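Local atomic coordinates of oxidized polyvinyl alcohol hydrolase (PDB entry 3WWC), a protein that hydrolyses beta-diketones such as 4,6-nonanedione and cleaves oxidised polyvinyl alcohol in the second step of the breakdown of that polymer. Residues S150-F153 against V154-Q158; G180-T183 against N184-L188; N309-E312 against F313-W316; Q337-E340 against G341-C344. The protein carries 1 engineered substitution. All coordinates share one frame; numbering follows the deposited sequence.

Interaction 1 of 4, residues S150-F153 against V154-Q158; sequences SSFF and VAMVQ
Ser150 meets the following turn of helix 148-160 through its carbonyl oxygen, with Val154 CG2 3.6 Å from Ser150 O. Its hydroxyl is turned elsewhere, to a hydrogen bond with Glu146. Ser151 divides its duties in the same way: the carbonyl takes an almost straight bond from the backbone N of Ala155 (N-H...O 171°), while OG is bonded to His43 and Lys44. At Phe152 the side chain joins in. Its ring and Met156 cross obliquely, Phe152 CE1 lying 3.9 Å from Met156 CB and Phe152 CZ 4.0 Å from Met156 SD. The sulfur of Met156 sits 4.6 Å from the centroid of the Phe152 ring, a Met-aromatic contact, and is 34° off the ring normal, neither squarely over the face nor at the edge. Phe153 receives the other end of the same methionine. Met156 runs out extended as far as SD and then bends at chi3 (75°), which carries its methyl back until Met156 CE is 4.0 Å from Phe153 CA. One thioether thus touches the ring of Phe152 with its sulfur and the root of Phe153 with its methyl. Strands 46-53, 62-68 and 96-100 cover this apolar face, with Phe50, Val66, Ile98 and Pro100 all touching the methionine or the phenylalanines. Such packing of a helix on the central mixed sheet is characteristic of the alpha/beta-hydrolase fold.

Interaction 2 of 4, residues G180-T183 against N184-L188; sequences GTMT and NRALL
Thr183 lays its methyl against Leu187 one turn later, the two side chains side by side and pointing the same way, with Thr183 CG2 3.9 Å from Leu187 CD1. The leucine also sits close over the backbone here, since Leu187 CG approaches Thr183 O to 3.2 Å. Thr183 turns its hydroxyl back along the helix to a hydrogen bond with Gly179 O, which fixes the rotation of the branch and presents CG2 to the leucine. Met182 occupies another flank. Its chain bends at chi2 (68°) and again at chi3, bringing Met182 CE to 4.1 Å from Arg185 CB and 4.4 Å from Ala186 CB. Arg185 offers this methyl only the root of its side chain; the rest runs extended to the guanidinium, which is spent on main-chain oxygens of Glu146 and Trp142. On a third flank Asn184 CB rests 3.4 Å from Thr181 O, and Asn184 ND2 is hydrogen-bonded to Glu203 O. Since Glu203 N also meets Thr181 OG1, both polar side chains hold the same outside residue. Helix 178-189 forms the middle of a beta-alpha-beta unit with strands 170-176 and 196-200: Leu173 of the first strand underlies Thr183, Ala186 and Leu187, Phe286 of helix 275-288 packs on Asn184 and Leu187, and helix 148-160 borders Met182.

Interaction 3 of 4, residues N309-E312 against F313-W316; sequences NTQE and FNRW. With CIT (citric acid), chain B.
Arg315 folds back over the preceding turn so that one face of its guanidinium lies above Gln311 O and the Glu312 backbone, a course set by the bend at chi3 (-70°). Its edge is left for a bound citrate, whose carboxylate carbon C1 lies in the guanidinium plane: Arg315 NH1 reaches citrate O1 at 2.9 Å and Arg315 NH2 reaches citrate O2 at 2.9 Å, both bonds nearly straight. Glu312, its carboxylate plane only 17° from that of the guanidinium, meets the arginine by carbon, with Glu312 CG 3.4 Å from Arg315 NH2; the charged atoms Glu312 OE2 and Arg315 NH2 stay 5.2 Å apart. Gln311 and Asn314 set their amides almost perpendicular (85°), joined by a water between Gln311 OE1 and Asn314 ND2, while Gln311 NE2 bonds to Gly85 O and Asn314 OD1 to Trp305 NE1. With an alanine in place of Arg315, the citrate carboxylate would probably lose its two-pronged partner and the Gln311 carbonyl its flat cover. A second citrate carboxylate takes Gln311 N at 2.9 Å (to O5) and Glu312 N at 3.2 Å (to O6). Anion binding by backbone N-H groups in a helix's first turn is a familiar motif, here occupied by a molecule probably from the crystallisation liquor.

Interaction 4 of 4, residues Q337-E340 against G341-C344; sequences QPPE and GYTC
Pro339 and Tyr342 close a type II beta turn that leads into strand 343-346, the outermost strand at one end of the mixed sheet. The closing bond, from Tyr342 N to Pro339 O, is long at 3.3 Å and bent (137°), and side chains pack on both limbs beside it. On the tight side Pro338 CB packs on Tyr342 CB at 3.9 Å, while Pro338 CG lies 3.9 Å from Cys344 SG, the sulfur of a disulfide with Cys297. The tyrosine ring approaches the second proline through one ortho carbon, Tyr342 CD2 coming within 4.0 Å of Pro339 CB. Tyr342 carries CG anti to its carbonyl carbon (chi1 -56°), which sends the ring inward, to a stack with Phe313 and a hydrogen bond between its hydroxyl and Leu308 O. Replaced by an alanine, this residue would be likely to leave Leu308 O without its phenol partner, Phe313 without its stack and a gap beside Pro339. The other side of the turn is looser. Glu340 stretches its chain outward at the exposed corner, and Gly341 follows with a positive phi (107°) at which any CB would clash with Glu340 O. A water lies between the two limbs, 3.0 Å from Pro338 O and 3.1 Å from Tyr342 O, able to donate to either, though it cannot serve every acceptor near it at once. Back on the packed side, Pro339 O lies in the plane of the tyrosine ring at its edge, 3.4 Å from Tyr342 CD2.

In the fold
Two pairs emerge. Interactions 1 and 2, with centres 13 Å apart, join two helices directly: Phe153 CE2 touches Met182 CG at 3.6 Å. Interaction 2 is the one beside the active site, its Thr181 side chain about 5 Å from a bound butanoic acid; residues 180-183 follow closely in the chain after Ala177, the engineered residue at a position assigned to the charge relay by similarity. Interactions 3 and 4, centres 10 Å apart, connect helix 310-322 with the edge strand through a probable hydrogen bond from Asn309 ND2 to Glu340 O (3.0 Å) and Trp316 CH2 packed on Cys344 SG (3.5 Å). Between interactions 2 and 3 the nearest atoms are about 12 Å apart.

Interaction 1 of 4, residues S150-F153 against V154-Q158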
ATOM      1  N   SER A 150      -9.920   3.662   1.623  1.00  8.19           N
ATOM      2  CA  SER A 150      -9.408   4.485   0.536  1.00  8.57           C
ATOM      3  C   SER A 150      -9.942   5.912   0.649  1.00  9.30           C
ATOM      4  O   SER A 150      -9.182   6.884   0.486  1.00 10.44           O
ATOM      5  CB  SER A 150      -9.768   3.825  -0.809  1.00  9.09           C
ATOM      6  OG  SER A 150      -9.338   4.615  -1.916  1.00  9.48           O
ATOM      7  N   SER A 151     -11.247   6.059   0.909  1.00  9.37           N
ATOM      8  CA  SER A 151     -11.794   7.427   1.032  1.00  9.84           C
ATOM      9  C   SER A 151     -11.354   8.135   2.309  1.00  9.04           C
ATOM     10  O   SER A 151     -11.117   9.348   2.304  1.00 10.13           O
ATOM     11  CB  SER A 151     -13.325   7.407   0.925  1.00  9.96           C
ATOM     12  OG  SER A 151     -13.910   6.569   1.909  1.00 11.72           O
ATOM     13  N   PHE A 152     -11.177   7.398   3.397  1.00  9.39           N
ATOM     14  CA  PHE A 152     -10.736   8.017   4.631  1.00  8.79           C
ATOM     15  C   PHE A 152      -9.360   8.592   4.429  1.00  8.80           C
ATOM     16  O   PHE A 152      -9.088   9.688   4.873  1.00  9.15           O
ATOM     17  CB  PHE A 152     -10.677   6.926   5.726  1.00  8.43           C
ATOM     18  CG  PHE A 152      -9.798   7.256   6.897  1.00  8.46           C
ATOM     19  CD1 PHE A 152      -9.843   8.498   7.544  1.00  9.19           C
ATOM     20  CD2 PHE A 152      -8.913   6.287   7.379  1.00 10.42           C
ATOM     21  CE1 PHE A 152      -9.016   8.756   8.646  1.00  9.15           C
ATOM     22  CE2 PHE A 152      -8.091   6.557   8.492  1.00 11.22           C
ATOM     23  CZ  PHE A 152      -8.146   7.799   9.126  1.00 10.06           C
ATOM     24  N   PHE A 153      -8.475   7.887   3.744  1.00  8.90           N
ATOM     25  CA  PHE A 153      -7.092   8.406   3.629  1.00  8.07           C
ATOM     26  C   PHE A 153      -7.057   9.724   2.873  1.00  8.21           C
ATOM     27  O   PHE A 153      -6.253  10.571   3.196  1.00  9.48           O
ATOM     28  CB  PHE A 153      -6.178   7.400   2.887  1.00  8.14           C
ATOM     29  CG  PHE A 153      -6.105   6.036   3.513  1.00  7.27           C
ATOM     30  CD1 PHE A 153      -6.355   5.801   4.867  1.00  7.96           C
ATOM     31  CD2 PHE A 153      -5.800   4.966   2.687  1.00  7.78           C
ATOM     32  CE1 PHE A 153      -6.307   4.490   5.382  1.00  8.47           C
ATOM     33  CE2 PHE A 153      -5.738   3.662   3.169  1.00  8.04           C
ATOM     34  CZ  PHE A 153      -5.994   3.416   4.526  1.00  8.35           C
ATOM     35  N   VAL A 154      -7.918   9.874   1.873  1.00  9.81           N
ATOM     36  CA  VAL A 154      -7.953  11.125   1.106  1.00  9.33           C
ATOM     37  C   VAL A 154      -8.445  12.231   2.037  1.00 10.03           C
ATOM     38  O   VAL A 154      -7.849  13.288   2.106  1.00 10.29           O
ATOM     39  CB  VAL A 154      -8.893  10.963  -0.110  1.00 10.27           C
ATOM     40  CG1 VAL A 154      -9.100  12.332  -0.828  1.00 10.56           C
ATOM     41  CG2 VAL A 154      -8.249   9.982  -1.080  1.00 10.29           C
ATOM     42  N   ALA A 155      -9.515  11.960   2.762  1.00  9.77           N
ATOM     43  CA  ALA A 155     -10.047  12.960   3.691  1.00 10.01           C
ATOM     44  C   ALA A 155      -9.060  13.319   4.783  1.00 10.47           C
ATOM     45  O   ALA A 155      -8.938  14.495   5.192  1.00 11.25           O
ATOM     46  CB  ALA A 155     -11.328  12.459   4.319  1.00 11.68           C
ATOM     47  N   MET A 156      -8.308  12.328   5.250  1.00  9.31           N
ATOM     48  CA  MET A 156      -7.292  12.500   6.275  1.00  9.71           C
ATOM     49  C   MET A 156      -6.189  13.450   5.794  1.00 10.11           C
ATOM     50  O   MET A 156      -5.842  14.427   6.464  1.00 10.34           O
ATOM     51  CB  MET A 156      -6.745  11.112   6.592  1.00  8.92           C
ATOM     52  CG  MET A 156      -5.547  11.107   7.502  1.00  8.70           C
ATOM     53  SD  MET A 156      -4.837   9.454   7.692  1.00  9.65           S
ATOM     54  CE  MET A 156      -3.984   9.209   6.083  1.00  9.74           C
ATOM     55  N   VAL A 157      -5.671  13.192   4.602  1.00  9.48           N
ATOM     56  CA  VAL A 157      -4.590  14.023   4.073  1.00 10.47           C
ATOM     57  C   VAL A 157      -5.149  15.434   3.760  1.00  9.22           C
ATOM     58  O   VAL A 157      -4.481  16.427   4.060  1.00 11.05           O
ATOM     59  CB  VAL A 157      -4.003  13.376   2.803  1.00  9.84           C
ATOM     60  CG1 VAL A 157      -3.025  14.349   2.125  1.00 11.43           C
ATOM     61  CG2 VAL A 157      -3.215  12.117   3.204  1.00 10.53           C
ATOM     62  N   GLN A 158      -6.367  15.527   3.211  1.00 10.77           N
ATOM     63  CA  GLN A 158      -6.930  16.870   2.913  1.00 11.27           C
ATOM     64  C   GLN A 158      -7.109  17.675   4.201  1.00 11.09           C
ATOM     65  O   GLN A 158      -6.878  18.886   4.221  1.00 12.04           O
ATOM     66  CB  GLN A 158      -8.255  16.724   2.167  1.00 10.62           C
ATOM     67  CG  GLN A 158      -8.032  16.320   0.727  1.00 14.87           C
ATOM     68  CD  GLN A 158      -9.310  16.027  -0.005  1.00 20.81           C
ATOM     69  OE1 GLN A 158      -9.356  16.133  -1.241  1.00 26.66           O
ATOM     70  NE2 GLN A 158     -10.321  15.616   0.711  1.00 20.17           N
TER

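Interaction 2 of 4, residues G180-T183 against N184-L188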
ATOM      1  N   GLY A 180       0.278  -3.297   2.226  1.00  6.79           N
ATOM      2  CA  GLY A 180       0.691  -3.233   0.828  1.00  6.85           C
ATOM      3  C   GLY A 180      -0.508  -3.501  -0.085  1.00  6.75           C
ATOM      4  O   GLY A 180      -0.610  -2.892  -1.145  1.00  7.71           O
ATOM      5  N   THR A 181      -1.414  -4.409   0.314  1.00  6.74           N
ATOM      6  CA  THR A 181      -2.615  -4.678  -0.466  1.00  7.35           C
ATOM      7  C   THR A 181      -3.452  -3.406  -0.487  1.00  6.59           C
ATOM      8  O   THR A 181      -3.995  -3.026  -1.527  1.00  8.07           O
ATOM      9  CB  THR A 181      -3.401  -5.820   0.182  1.00  7.44           C
ATOM     10  OG1 THR A 181      -2.483  -6.910   0.446  1.00  8.24           O
ATOM     11  CG2 THR A 181      -4.550  -6.257  -0.728  1.00  7.78           C
ATOM     12  N   MET A 182      -3.559  -2.771   0.661  1.00  6.70           N
ATOM     13  CA  MET A 182      -4.326  -1.531   0.720  1.00  7.53           C
ATOM     14  C   MET A 182      -3.711  -0.446  -0.151  1.00  6.99           C
ATOM     15  O   MET A 182      -4.460   0.356  -0.760  1.00  8.22           O
ATOM     16  CB  MET A 182      -4.430  -1.083   2.191  1.00  7.88           C
ATOM     17  CG  MET A 182      -5.312   0.167   2.420  1.00  7.19           C
ATOM     18  SD  MET A 182      -7.058  -0.205   2.075  1.00  7.94           S
ATOM     19  CE  MET A 182      -7.408   0.998   0.783  1.00  8.95           C
ATOM     20  N   THR A 183      -2.370  -0.420  -0.247  1.00  6.68           N
ATOM     21  CA  THR A 183      -1.689   0.566  -1.113  1.00  6.37           C
ATOM     22  C   THR A 183      -2.134   0.290  -2.559  1.00  7.74           C
ATOM     23  O   THR A 183      -2.470   1.209  -3.306  1.00  7.33           O
ATOM     24  CB  THR A 183      -0.182   0.419  -1.007  1.00  7.37           C
ATOM     25  OG1 THR A 183       0.195   0.711   0.345  1.00  7.44           O
ATOM     26  CG2 THR A 183       0.519   1.413  -1.937  1.00  8.15           C
ATOM     27  N   ASN A 184      -2.086  -0.968  -2.995  1.00  8.08           N
ATOM     28  CA  ASN A 184      -2.526  -1.288  -4.345  1.00  7.63           C
ATOM     29  C   ASN A 184      -3.974  -0.820  -4.572  1.00  7.79           C
ATOM     30  O   ASN A 184      -4.275  -0.213  -5.614  1.00  8.80           O
ATOM     31  CB  ASN A 184      -2.493  -2.826  -4.594  1.00  8.55           C
ATOM     32  CG  ASN A 184      -1.102  -3.341  -4.887  1.00  8.16           C
ATOM     33  OD1 ASN A 184      -0.261  -2.620  -5.445  1.00  8.83           O
ATOM     34  ND2 ASN A 184      -0.844  -4.625  -4.540  1.00  8.58           N
ATOM     35  N   ARG A 185      -4.871  -1.120  -3.624  1.00  7.29           N
ATOM     36  CA  ARG A 185      -6.269  -0.721  -3.829  1.00  7.13           C
ATOM     37  C   ARG A 185      -6.428   0.794  -3.944  1.00  8.20           C
ATOM     38  O   ARG A 185      -7.127   1.312  -4.833  1.00  8.40           O
ATOM     39  CB  ARG A 185      -7.156  -1.204  -2.690  1.00  7.95           C
ATOM     40  CG  ARG A 185      -8.648  -0.859  -2.951  1.00  7.80           C
ATOM     41  CD  ARG A 185      -9.571  -1.588  -1.924  1.00  7.63           C
ATOM     42  NE  ARG A 185     -10.975  -1.403  -2.301  1.00  8.77           N
ATOM     43  CZ  ARG A 185     -11.671  -2.265  -3.034  1.00  8.49           C
ATOM     44  NH1 ARG A 185     -11.098  -3.392  -3.505  1.00  8.52           N
ATOM     45  NH2 ARG A 185     -12.979  -2.017  -3.233  1.00  9.59           N
ATOM     46  N   ALA A 186      -5.720   1.513  -3.084  1.00  7.71           N
ATOM     47  CA  ALA A 186      -5.819   2.977  -3.091  1.00  7.46           C
ATOM     48  C   ALA A 186      -5.280   3.555  -4.380  1.00  8.51           C
ATOM     49  O   ALA A 186      -5.830   4.565  -4.904  1.00  8.62           O
ATOM     50  CB  ALA A 186      -5.035   3.537  -1.897  1.00  7.67           C
ATOM     51  N   LEU A 187      -4.195   2.998  -4.906  1.00  7.68           N
ATOM     52  CA  LEU A 187      -3.634   3.513  -6.165  1.00  8.62           C
ATOM     53  C   LEU A 187      -4.579   3.246  -7.330  1.00  9.71           C
ATOM     54  O   LEU A 187      -4.653   4.051  -8.257  1.00 11.03           O
ATOM     55  CB  LEU A 187      -2.273   2.857  -6.448  1.00  8.99           C
ATOM     56  CG  LEU A 187      -1.193   3.235  -5.452  1.00  8.65           C
ATOM     57  CD1 LEU A 187      -0.010   2.299  -5.687  1.00 11.81           C
ATOM     58  CD2 LEU A 187      -0.798   4.728  -5.620  1.00 11.19           C
ATOM     59  N   LEU A 188      -5.335   2.150  -7.265  1.00  8.30           N
ATOM     60  CA  LEU A 188      -6.213   1.812  -8.386  1.00  8.76           C
ATOM     61  C   LEU A 188      -7.476   2.626  -8.368  1.00 10.43           C
ATOM     62  O   LEU A 188      -8.037   2.919  -9.435  1.00 11.93           O
ATOM     63  CB  LEU A 188      -6.574   0.302  -8.341  1.00  9.13           C
ATOM     64  CG  LEU A 188      -5.366  -0.591  -8.634  1.00  8.59           C
ATOM     65  CD1 LEU A 188      -5.691  -2.033  -8.218  1.00  9.07           C
ATOM     66  CD2 LEU A 188      -5.003  -0.488 -10.149  1.00 10.18           C
TER

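Interaction 3 of 4, residues N309-E312 against F313-W316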
ATOM      1  N   ASN A 309      19.387  -2.942   5.877  1.00 11.84           N
ATOM      2  CA  ASN A 309      19.555  -1.476   5.736  1.00 10.46           C
ATOM      3  C   ASN A 309      18.207  -0.809   5.653  1.00 11.76           C
ATOM      4  O   ASN A 309      17.935  -0.014   4.756  1.00 10.92           O
ATOM      5  CB  ASN A 309      20.402  -1.184   4.489  1.00 12.52           C
ATOM      6  CG  ASN A 309      21.773  -1.827   4.574  1.00 11.99           C
ATOM      7  OD1 ASN A 309      22.453  -1.644   5.585  1.00 14.99           O
ATOM      8  ND2 ASN A 309      22.190  -2.543   3.545  1.00 13.83           N
ATOM      9  N   THR A 310      17.378  -1.113   6.638  1.00 10.78           N
ATOM     10  CA  THR A 310      16.002  -0.624   6.662  1.00 10.74           C
ATOM     11  C   THR A 310      15.832   0.855   6.459  1.00 10.89           C
ATOM     12  O   THR A 310      15.061   1.268   5.598  1.00 10.29           O
ATOM     13  CB  THR A 310      15.328  -1.012   7.967  1.00 11.00           C
ATOM     14  OG1 THR A 310      15.340  -2.437   8.078  1.00 11.70           O
ATOM     15  CG2 THR A 310      13.842  -0.518   7.987  1.00  9.34           C
ATOM     16  N   GLN A 311      16.515   1.680   7.240  1.00 11.52           N
ATOM     17  CA  GLN A 311      16.339   3.119   7.062  1.00 11.43           C
ATOM     18  C   GLN A 311      16.960   3.607   5.768  1.00 11.54           C
ATOM     19  O   GLN A 311      16.422   4.540   5.151  1.00 10.17           O
ATOM     20  CB  GLN A 311      16.901   3.894   8.277  1.00 10.55           C
ATOM     21  CG  GLN A 311      16.101   3.688   9.550  1.00 14.91           C
ATOM     22  CD  GLN A 311      14.643   4.152   9.351  1.00 16.72           C
ATOM     23  OE1 GLN A 311      14.376   5.191   8.754  1.00 19.85           O
ATOM     24  NE2 GLN A 311      13.715   3.334   9.792  1.00 18.16           N
ATOM     25  N   GLU A 312      18.080   3.043   5.357  1.00 10.62           N
ATOM     26  CA  GLU A 312      18.631   3.427   4.046  1.00 11.05           C
ATOM     27  C   GLU A 312      17.578   3.118   2.967  1.00  9.49           C
ATOM     28  O   GLU A 312      17.387   3.896   2.042  1.00  9.11           O
ATOM     29  CB  GLU A 312      19.889   2.634   3.675  1.00 11.66           C
ATOM     30  CG  GLU A 312      21.114   2.990   4.498  1.00 15.19           C
ATOM     31  CD  GLU A 312      22.277   2.111   4.050  1.00 16.33           C
ATOM     32  OE1 GLU A 312      22.483   1.931   2.828  1.00 18.72           O
ATOM     33  OE2 GLU A 312      22.961   1.587   4.955  1.00 22.04           O
ATOM     34  N   PHE A 313      16.893   1.980   3.083  1.00  9.43           N
ATOM     35  CA  PHE A 313      15.875   1.636   2.101  1.00  9.77           C
ATOM     36  C   PHE A 313      14.711   2.618   2.131  1.00  9.08           C
ATOM     37  O   PHE A 313      14.270   3.101   1.093  1.00  8.92           O
ATOM     38  CB  PHE A 313      15.325   0.209   2.323  1.00 10.02           C
ATOM     39  CG  PHE A 313      14.210  -0.105   1.393  1.00 10.14           C
ATOM     40  CD1 PHE A 313      14.492  -0.472   0.084  1.00 13.01           C
ATOM     41  CD2 PHE A 313      12.884   0.064   1.816  1.00 12.43           C
ATOM     42  CE1 PHE A 313      13.449  -0.681  -0.843  1.00 16.02           C
ATOM     43  CE2 PHE A 313      11.833  -0.140   0.883  1.00 13.33           C
ATOM     44  CZ  PHE A 313      12.139  -0.505  -0.418  1.00 13.67           C
ATOM     45  N   ASN A 314      14.217   2.958   3.319  1.00  8.84           N
ATOM     46  CA  ASN A 314      13.101   3.880   3.434  1.00  8.92           C
ATOM     47  C   ASN A 314      13.458   5.216   2.810  1.00  9.34           C
ATOM     48  O   ASN A 314      12.649   5.813   2.089  1.00  8.52           O
ATOM     49  CB  ASN A 314      12.674   4.129   4.888  1.00  8.89           C
ATOM     50  CG  ASN A 314      12.040   2.923   5.562  1.00 10.51           C
ATOM     51  OD1 ASN A 314      11.838   1.882   4.944  1.00 11.47           O
ATOM     52  ND2 ASN A 314      11.703   3.083   6.858  1.00 11.90           N
ATOM     53  N   ARG A 315      14.678   5.699   3.073  1.00  8.60           N
ATOM     54  CA  ARG A 315      15.069   7.019   2.529  1.00  9.18           C
ATOM     55  C   ARG A 315      15.185   6.924   1.021  1.00  8.62           C
ATOM     56  O   ARG A 315      14.698   7.802   0.284  1.00  8.26           O
ATOM     57  CB  ARG A 315      16.450   7.434   3.064  1.00 10.15           C
ATOM     58  CG  ARG A 315      16.450   7.813   4.521  1.00 10.46           C
ATOM     59  CD  ARG A 315      17.856   8.389   4.945  1.00 10.79           C
ATOM     60  NE  ARG A 315      18.924   7.400   4.989  1.00 11.71           N
ATOM     61  CZ  ARG A 315      19.264   6.695   6.073  1.00 10.25           C
ATOM     62  NH1 ARG A 315      18.596   6.830   7.226  1.00 10.93           N
ATOM     63  NH2 ARG A 315      20.336   5.938   5.993  1.00 10.73           N
ATOM     64  N   TRP A 316      15.826   5.863   0.527  1.00  9.27           N
ATOM     65  CA  TRP A 316      15.997   5.679  -0.928  1.00  8.46           C
ATOM     66  C   TRP A 316      14.639   5.545  -1.620  1.00  8.11           C
ATOM     67  O   TRP A 316      14.381   6.179  -2.673  1.00  8.73           O
ATOM     68  CB  TRP A 316      16.845   4.427  -1.219  1.00  9.34           C
ATOM     69  CG  TRP A 316      16.941   4.128  -2.684  1.00 10.69           C
ATOM     70  CD1 TRP A 316      17.746   4.768  -3.607  1.00 10.71           C
ATOM     71  CD2 TRP A 316      16.124   3.224  -3.427  1.00 10.06           C
ATOM     72  NE1 TRP A 316      17.472   4.306  -4.877  1.00 11.46           N
ATOM     73  CE2 TRP A 316      16.475   3.367  -4.800  1.00 11.69           C
ATOM     74  CE3 TRP A 316      15.128   2.308  -3.085  1.00 10.68           C
ATOM     75  CZ2 TRP A 316      15.857   2.633  -5.804  1.00 12.49           C
ATOM     76  CZ3 TRP A 316      14.518   1.578  -4.091  1.00 12.82           C
ATOM     77  CH2 TRP A 316      14.890   1.751  -5.437  1.00 12.91           C
TER
HETATM   78  C1  CIT B 401      20.428   4.359   9.171  1.00 17.18           C
HETATM   79  O1  CIT B 401      19.715   5.342   9.451  1.00 18.00           O
HETATM   80  O2  CIT B 401      21.161   4.252   8.153  1.00 19.72           O
HETATM   81  C2  CIT B 401      20.411   3.174  10.137  1.00 19.55           C
HETATM   82  C3  CIT B 401      20.811   1.848   9.472  1.00 20.92           C
HETATM   83  O7  CIT B 401      22.019   2.043   8.739  1.00 20.30           O
HETATM   84  C4  CIT B 401      21.001   0.820  10.592  1.00 22.80           C
HETATM   85  C5  CIT B 401      21.390  -0.598  10.140  1.00 27.30           C
HETATM   86  O3  CIT B 401      21.405  -0.868   8.922  1.00 26.25           O
HETATM   87  O4  CIT B 401      21.606  -1.416  11.059  1.00 28.66           O
HETATM   88  C6  CIT B 401      19.709   1.368   8.521  1.00 19.69           C
HETATM   89  O5  CIT B 401      18.635   1.004   9.052  1.00 16.73           O
HETATM   90  O6  CIT B 401      19.999   1.341   7.302  1.00 15.66           O
HETATM   91  O   HOH W   1      11.789   5.636   8.329  1.00 20.34           O
HETATM   92  O   HOH W   2      16.022   7.143   8.173  1.00 26.94           O

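Interaction 4 of 4, residues Q337-E340 against G341-C344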
ATOM      1  N   GLN A 337      20.760   3.841  -7.744  1.00 14.27           N
ATOM      2  CA  GLN A 337      21.022   2.542  -7.111  1.00 15.30           C
ATOM      3  C   GLN A 337      20.436   2.402  -5.703  1.00 12.73           C
ATOM      4  O   GLN A 337      20.628   3.258  -4.864  1.00 13.81           O
ATOM      5  CB  GLN A 337      22.550   2.349  -7.024  1.00 18.53           C
ATOM      6  CG  GLN A 337      23.034   0.969  -6.636  1.00 25.35           C
ATOM      7  CD  GLN A 337      24.541   0.870  -6.750  1.00 29.44           C
ATOM      8  OE1 GLN A 337      25.109   0.949  -7.856  1.00 33.64           O
ATOM      9  NE2 GLN A 337      25.205   0.709  -5.617  1.00 32.38           N
ATOM     10  N   PRO A 338      19.688   1.314  -5.457  1.00 12.78           N
ATOM     11  CA  PRO A 338      19.126   1.129  -4.113  1.00 11.40           C
ATOM     12  C   PRO A 338      20.241   0.656  -3.170  1.00 11.65           C
ATOM     13  O   PRO A 338      21.357   0.316  -3.598  1.00 12.69           O
ATOM     14  CB  PRO A 338      18.081   0.024  -4.327  1.00 12.94           C
ATOM     15  CG  PRO A 338      18.730  -0.826  -5.439  1.00 12.05           C
ATOM     16  CD  PRO A 338      19.288   0.241  -6.385  1.00 13.54           C
ATOM     17  N   PRO A 339      19.966   0.597  -1.880  1.00 10.82           N
ATOM     18  CA  PRO A 339      20.958   0.152  -0.904  1.00 10.91           C
ATOM     19  C   PRO A 339      21.319  -1.299  -1.163  1.00 11.79           C
ATOM     20  O   PRO A 339      20.610  -2.042  -1.823  1.00 11.91           O
ATOM     21  CB  PRO A 339      20.211   0.202   0.431  1.00 13.27           C
ATOM     22  CG  PRO A 339      19.093   1.240   0.156  1.00 13.78           C
ATOM     23  CD  PRO A 339      18.688   0.963  -1.248  1.00 12.08           C
ATOM     24  N   GLU A 340      22.405  -1.710  -0.524  1.00 13.00           N
ATOM     25  CA  GLU A 340      22.813  -3.096  -0.604  1.00 13.91           C
ATOM     26  C   GLU A 340      21.691  -3.971  -0.019  1.00 13.89           C
ATOM     27  O   GLU A 340      21.113  -3.623   0.998  1.00 14.13           O
ATOM     28  CB  GLU A 340      24.096  -3.292   0.218  1.00 16.88           C
ATOM     29  CG  GLU A 340      24.687  -4.654  -0.040  1.00 25.94           C
ATOM     30  CD  GLU A 340      25.981  -4.925   0.731  1.00 30.23           C
ATOM     31  OE1 GLU A 340      26.485  -6.072   0.584  1.00 34.67           O
ATOM     32  OE2 GLU A 340      26.462  -4.016   1.473  1.00 32.73           O
ATOM     33  N   GLY A 341      21.393  -5.060  -0.709  1.00 13.33           N
ATOM     34  CA  GLY A 341      20.336  -5.974  -0.273  1.00 13.12           C
ATOM     35  C   GLY A 341      19.105  -5.879  -1.148  1.00 14.80           C
ATOM     36  O   GLY A 341      18.156  -6.654  -0.945  1.00 15.24           O
ATOM     37  N   TYR A 342      19.119  -4.969  -2.125  1.00 13.19           N
ATOM     38  CA  TYR A 342      17.972  -4.751  -3.032  1.00 12.66           C
ATOM     39  C   TYR A 342      18.416  -4.688  -4.473  1.00 13.81           C
ATOM     40  O   TYR A 342      19.519  -4.170  -4.778  1.00 14.86           O
ATOM     41  CB  TYR A 342      17.253  -3.393  -2.729  1.00 11.77           C
ATOM     42  CG  TYR A 342      16.815  -3.288  -1.294  1.00 11.46           C
ATOM     43  CD1 TYR A 342      15.564  -3.730  -0.906  1.00 10.03           C
ATOM     44  CD2 TYR A 342      17.711  -2.894  -0.303  1.00 12.60           C
ATOM     45  CE1 TYR A 342      15.240  -3.798   0.450  1.00 10.52           C
ATOM     46  CE2 TYR A 342      17.415  -2.966   1.035  1.00 11.52           C
ATOM     47  CZ  TYR A 342      16.164  -3.433   1.403  1.00 10.26           C
ATOM     48  OH  TYR A 342      15.863  -3.603   2.720  1.00 13.09           O
ATOM     49  N   THR A 343      17.556  -5.196  -5.360  1.00 13.22           N
ATOM     50  CA  THR A 343      17.825  -5.119  -6.805  1.00 14.62           C
ATOM     51  C   THR A 343      16.535  -4.553  -7.381  1.00 13.98           C
ATOM     52  O   THR A 343      15.449  -5.107  -7.126  1.00 14.06           O
ATOM     53  CB  THR A 343      18.098  -6.473  -7.363  1.00 16.43           C
ATOM     54  OG1 THR A 343      19.273  -6.995  -6.711  1.00 21.36           O
ATOM     55  CG2 THR A 343      18.356  -6.382  -8.812  1.00 21.00           C
ATOM     56  N   CYS A 344      16.636  -3.471  -8.143  1.00 12.81           N
ATOM     57  CA  CYS A 344      15.465  -2.798  -8.677  1.00 13.23           C
ATOM     58  C   CYS A 344      15.653  -2.341 -10.110  1.00 12.35           C
ATOM     59  O   CYS A 344      16.775  -2.062 -10.551  1.00 14.55           O
ATOM     60  CB  CYS A 344      15.134  -1.532  -7.841  1.00 13.11           C
ATOM     61  SG  CYS A 344      14.959  -1.723  -6.026  1.00 14.80           S
TER
HETATM   62  O   HOH W   3      22.053  -2.473  -4.570  1.00 30.27           O